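Local coordinates for COPII coat assembly protein SEC16 (Saccharomyces cerevisiae, PDB 3MZK) that helps initiate assembly of the COPII coat that forms transport vesicles at the endoplasmic reticulum and selects their cargo, and also takes part in autophagy, at residues L356-Q367 with L399-L410. Sequence-based numbering, arbitrary orientation.
Sequences LPQKIYHASLLQ and LTRELSEVASRL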
loop_
_atom_site.group_PDB
_atom_site.type_symbol
_atom_site.label_atom_id
_atom_site.label_comp_id
_atom_site.label_asym_id
_atom_site.label_seq_id
_atom_site.Cartn_x
_atom_site.Cartn_y
_atom_site.Cartn_z
ATOM N N LEU B 356 4.961 32.981 15.326
ATOM C CA LEU B 356 4.224 34.152 15.797
ATOM C C LEU B 356 5.129 35.157 16.515
ATOM O O LEU B 356 5.051 36.361 16.264
ATOM C CB LEU B 356 3.050 33.744 16.688
ATOM C CG LEU B 356 1.815 33.262 15.923
ATOM C CD1 LEU B 356 0.867 32.478 16.821
ATOM C CD2 LEU B 356 1.107 34.444 15.282
ATOM N N PRO B 357 5.995 34.669 17.418
ATOM C CA PRO B 357 6.959 35.579 18.035
ATOM C C PRO B 357 7.745 36.357 16.988
ATOM O O PRO B 357 7.943 37.558 17.150
ATOM C CB PRO B 357 7.882 34.629 18.790
ATOM C CG PRO B 357 6.997 33.503 19.155
ATOM C CD PRO B 357 6.078 33.318 17.994
ATOM N N GLN B 358 8.172 35.687 15.922
ATOM C CA GLN B 358 8.967 36.341 14.890
ATOM C C GLN B 358 8.163 37.425 14.190
ATOM O O GLN B 358 8.712 38.449 13.805
ATOM C CB GLN B 358 9.491 35.329 13.872
ATOM C CG GLN B 358 10.547 35.887 12.930
ATOM C CD GLN B 358 11.025 34.860 11.909
ATOM O OE1 GLN B 358 12.227 34.678 11.707
ATOM N NE2 GLN B 358 10.081 34.193 11.254
ATOM N N LYS B 359 6.861 37.200 14.031
ATOM C CA LYS B 359 5.984 38.190 13.408
ATOM C C LYS B 359 5.861 39.455 14.257
ATOM O O LYS B 359 5.864 40.571 13.731
ATOM C CB LYS B 359 4.597 37.603 13.154
ATOM C CG LYS B 359 4.563 36.523 12.094
ATOM C CD LYS B 359 3.133 36.166 11.742
ATOM C CE LYS B 359 3.068 34.995 10.790
ATOM N NZ LYS B 359 1.659 34.560 10.594
ATOM N N ILE B 360 5.742 39.274 15.571
ATOM C CA ILE B 360 5.664 40.400 16.493
ATOM C C ILE B 360 6.979 41.162 16.463
ATOM O O ILE B 360 7.006 42.394 16.447
ATOM C CB ILE B 360 5.370 39.932 17.929
ATOM C CG1 ILE B 360 4.052 39.157 17.979
ATOM C CG2 ILE B 360 5.326 41.116 18.888
ATOM C CD1 ILE B 360 3.709 38.652 19.360
ATOM N N TYR B 361 8.072 40.413 16.450
ATOM C CA TYR B 361 9.405 40.984 16.332
ATOM C C TYR B 361 9.533 41.759 15.025
ATOM O O TYR B 361 10.232 42.773 14.954
ATOM C CB TYR B 361 10.435 39.861 16.412
ATOM C CG TYR B 361 11.788 40.169 15.829
ATOM C CD1 TYR B 361 12.596 41.153 16.373
ATOM C CD2 TYR B 361 12.273 39.442 14.750
ATOM C CE1 TYR B 361 13.846 41.415 15.844
ATOM C CE2 TYR B 361 13.515 39.699 14.216
ATOM C CZ TYR B 361 14.296 40.681 14.766
ATOM O OH TYR B 361 15.531 40.923 14.229
ATOM N N HIS B 362 8.847 41.271 13.995
ATOM C CA HIS B 362 8.804 41.935 12.699
ATOM C C HIS B 362 8.141 43.299 12.870
ATOM O O HIS B 362 8.698 44.322 12.481
ATOM C CB HIS B 362 8.035 41.067 11.694
ATOM C CG HIS B 362 7.991 41.619 10.302
ATOM N ND1 HIS B 362 7.218 41.062 9.307
ATOM C CD2 HIS B 362 8.624 42.678 9.739
ATOM C CE1 HIS B 362 7.372 41.754 8.191
ATOM N NE2 HIS B 362 8.217 42.740 8.426
ATOM N N ALA B 363 6.953 43.306 13.469
ATOM C CA ALA B 363 6.237 44.551 13.752
ATOM C C ALA B 363 7.082 45.517 14.572
ATOM O O ALA B 363 7.049 46.722 14.352
ATOM C CB ALA B 363 4.928 44.261 14.467
ATOM N N SER B 364 7.833 44.982 15.524
ATOM C CA SER B 364 8.734 45.791 16.335
ATOM C C SER B 364 9.792 46.456 15.460
ATOM O O SER B 364 10.132 47.621 15.660
ATOM C CB SER B 364 9.401 44.928 17.405
ATOM O OG SER B 364 10.095 45.716 18.350
ATOM N N LEU B 365 10.307 45.710 14.485
ATOM C CA LEU B 365 11.324 46.233 13.578
ATOM C C LEU B 365 10.795 47.358 12.696
ATOM O O LEU B 365 11.537 48.266 12.318
ATOM C CB LEU B 365 11.899 45.119 12.712
ATOM C CG LEU B 365 12.966 44.275 13.406
ATOM C CD1 LEU B 365 13.311 43.065 12.564
ATOM C CD2 LEU B 365 14.203 45.107 13.680
ATOM N N LEU B 366 9.511 47.292 12.369
ATOM C CA LEU B 366 8.876 48.346 11.593
ATOM C C LEU B 366 8.776 49.630 12.408
ATOM O O LEU B 366 8.983 50.723 11.883
ATOM C CB LEU B 366 7.494 47.901 11.124
ATOM C CG LEU B 366 7.512 46.804 10.063
ATOM C CD1 LEU B 366 6.111 46.253 9.806
ATOM C CD2 LEU B 366 8.138 47.333 8.782
ATOM N N GLN B 367 8.456 49.489 13.691
ATOM C CA GLN B 367 8.401 50.623 14.608
ATOM C C GLN B 367 9.721 51.377 14.634
ATOM O O GLN B 367 9.744 52.594 14.479
ATOM C CB GLN B 367 8.067 50.151 16.023
ATOM C CG GLN B 367 8.646 51.039 17.122
ATOM C CD GLN B 367 7.625 51.997 17.685
ATOM O OE1 GLN B 367 6.473 51.629 17.906
ATOM N NE2 GLN B 367 8.039 53.236 17.914
ATOM N N LEU B 399 2.505 35.984 24.202
ATOM C CA LEU B 399 2.309 36.669 22.922
ATOM C C LEU B 399 1.359 37.852 23.066
ATOM O O LEU B 399 1.551 38.894 22.442
ATOM C CB LEU B 399 1.772 35.711 21.856
ATOM C CG LEU B 399 2.733 34.657 21.314
ATOM C CD1 LEU B 399 1.969 33.601 20.526
ATOM C CD2 LEU B 399 3.806 35.305 20.465
ATOM N N THR B 400 0.334 37.688 23.889
ATOM C CA THR B 400 -0.635 38.751 24.089
ATOM C C THR B 400 0.033 39.963 24.723
ATOM O O THR B 400 -0.142 41.097 24.274
ATOM C CB THR B 400 -1.797 38.294 24.973
ATOM O OG1 THR B 400 -2.445 37.178 24.355
ATOM C CG2 THR B 400 -2.801 39.420 25.144
ATOM N N ARG B 401 0.803 39.717 25.773
ATOM C CA ARG B 401 1.507 40.791 26.454
ATOM C C ARG B 401 2.472 41.479 25.495
ATOM O O ARG B 401 2.437 42.697 25.328
ATOM C CB ARG B 401 2.259 40.240 27.664
ATOM C CG ARG B 401 3.168 41.244 28.353
ATOM C CD ARG B 401 4.000 40.555 29.419
ATOM N NE ARG B 401 4.489 39.261 28.955
ATOM C CZ ARG B 401 5.538 39.105 28.156
ATOM N NH1 ARG B 401 6.212 40.169 27.734
ATOM N NH2 ARG B 401 5.913 37.891 27.778
ATOM N N GLU B 402 3.323 40.680 24.860
ATOM C CA GLU B 402 4.351 41.195 23.970
ATOM C C GLU B 402 3.737 41.946 22.803
ATOM O O GLU B 402 4.305 42.913 22.299
ATOM C CB GLU B 402 5.228 40.053 23.467
ATOM C CG GLU B 402 5.981 39.344 24.577
ATOM C CD GLU B 402 6.720 38.117 24.091
ATOM O OE1 GLU B 402 6.375 37.593 23.005
ATOM O OE2 GLU B 402 7.648 37.676 24.802
ATOM N N LEU B 403 2.563 41.500 22.384
ATOM C CA LEU B 403 1.871 42.136 21.281
ATOM C C LEU B 403 1.331 43.483 21.731
ATOM O O LEU B 403 1.372 44.453 20.980
ATOM C CB LEU B 403 0.739 41.242 20.782
ATOM C CG LEU B 403 -0.076 41.774 19.607
ATOM C CD1 LEU B 403 0.835 42.104 18.437
ATOM C CD2 LEU B 403 -1.143 40.763 19.213
ATOM N N SER B 404 0.829 43.542 22.960
ATOM C CA SER B 404 0.357 44.804 23.528
ATOM C C SER B 404 1.470 45.844 23.600
ATOM O O SER B 404 1.265 47.006 23.244
ATOM C CB SER B 404 -0.237 44.590 24.921
ATOM O OG SER B 404 -1.502 43.965 24.835
ATOM N N GLU B 405 2.643 45.420 24.062
ATOM C CA GLU B 405 3.775 46.320 24.213
ATOM C C GLU B 405 4.129 46.972 22.882
ATOM O O GLU B 405 4.276 48.190 22.800
ATOM C CB GLU B 405 4.989 45.577 24.777
ATOM C CG GLU B 405 6.150 46.487 25.155
ATOM C CD GLU B 405 5.789 47.450 26.272
ATOM O OE1 GLU B 405 4.731 47.253 26.908
ATOM O OE2 GLU B 405 6.559 48.407 26.514
ATOM N N VAL B 406 4.261 46.154 21.841
ATOM C CA VAL B 406 4.582 46.661 20.515
ATOM C C VAL B 406 3.459 47.554 20.005
ATOM O O VAL B 406 3.703 48.625 19.453
ATOM C CB VAL B 406 4.814 45.524 19.520
ATOM C CG1 VAL B 406 5.120 46.088 18.146
ATOM C CG2 VAL B 406 5.942 44.629 20.002
ATOM N N ALA B 407 2.224 47.108 20.198
ATOM C CA ALA B 407 1.071 47.880 19.762
ATOM C C ALA B 407 1.072 49.251 20.428
ATOM O O ALA B 407 0.873 50.263 19.765
ATOM C CB ALA B 407 -0.216 47.135 20.059
ATOM N N SER B 408 1.305 49.279 21.736
ATOM C CA SER B 408 1.383 50.540 22.471
ATOM C C SER B 408 2.425 51.469 21.854
ATOM O O SER B 408 2.158 52.646 21.615
ATOM C CB SER B 408 1.724 50.292 23.943
ATOM O OG SER B 408 0.698 49.566 24.595
ATOM N N ARG B 409 3.612 50.929 21.602
ATOM C CA ARG B 409 4.721 51.705 21.060
ATOM C C ARG B 409 4.393 52.353 19.718
ATOM O O ARG B 409 4.991 53.361 19.343
ATOM C CB ARG B 409 5.973 50.831 20.941
ATOM C CG ARG B 409 6.770 50.718 22.231
ATOM C CD ARG B 409 7.677 49.503 22.234
ATOM N NE ARG B 409 8.472 49.414 21.017
ATOM C CZ ARG B 409 9.101 48.315 20.621
ATOM N NH1 ARG B 409 9.027 47.208 21.349
ATOM N NH2 ARG B 409 9.801 48.320 19.496
ATOM N N LEU B 410 3.436 51.776 19.001
ATOM C CA LEU B 410 3.077 52.259 17.674
ATOM C C LEU B 410 1.951 53.288 17.723
ATOM O O LEU B 410 1.069 53.289 16.873
ATOM C CB LEU B 410 2.673 51.083 16.783
ATOM C CG LEU B 410 3.770 50.073 16.427
ATOM C CD1 LEU B 410 3.184 48.699 16.162
ATOM C CD2 LEU B 410 4.589 50.545 15.234
#
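Ile360 is the apolar centre, a knob set in the hole formed by Leu399, Glu402, Leu403 and Val406. With CG1 anti to the carbonyl carbon (chi1 -59°), its two branches part: CD1 reaches Leu399 CD2 at 3.5 Å, while CG2 meets Val406 CG2 at 3.7 Å. Toward the N-terminal ends, the Leu399 methyls also touch Leu356 and the ring of Pro357, CD2 lying 3.9 Å from Pro357 CG. Beyond Ile360, Val406 turns CG1 onto the other helix, 4.1 Å from Ala363 CB. At the polar edge, Arg409 NH2 donates to Ser364 OG (2.9 Å), the hydroxyl sitting 22° out of the guanidinium plane; Ser364 OG is also hydrogen-bonded to a polar side chain of the chain of another protein. Gln367 bends at chi2 over the end of helix 394-409, its CB 3.6 Å from Leu410 CD2 and its CG at the guanidinium edge, 3.8 Å from Arg409 NH2. Cutting this side chain back to an alanine is likely to open a gap at that edge, though the Ser364 bond could remain. The helices run nearly parallel, 14° apart with axes 9.8 Å from each other, and helix 372-387 comes between them in sequence: next-but-one helix packing, as expected of an alpha-solenoid, here within the Sec23-binding domain.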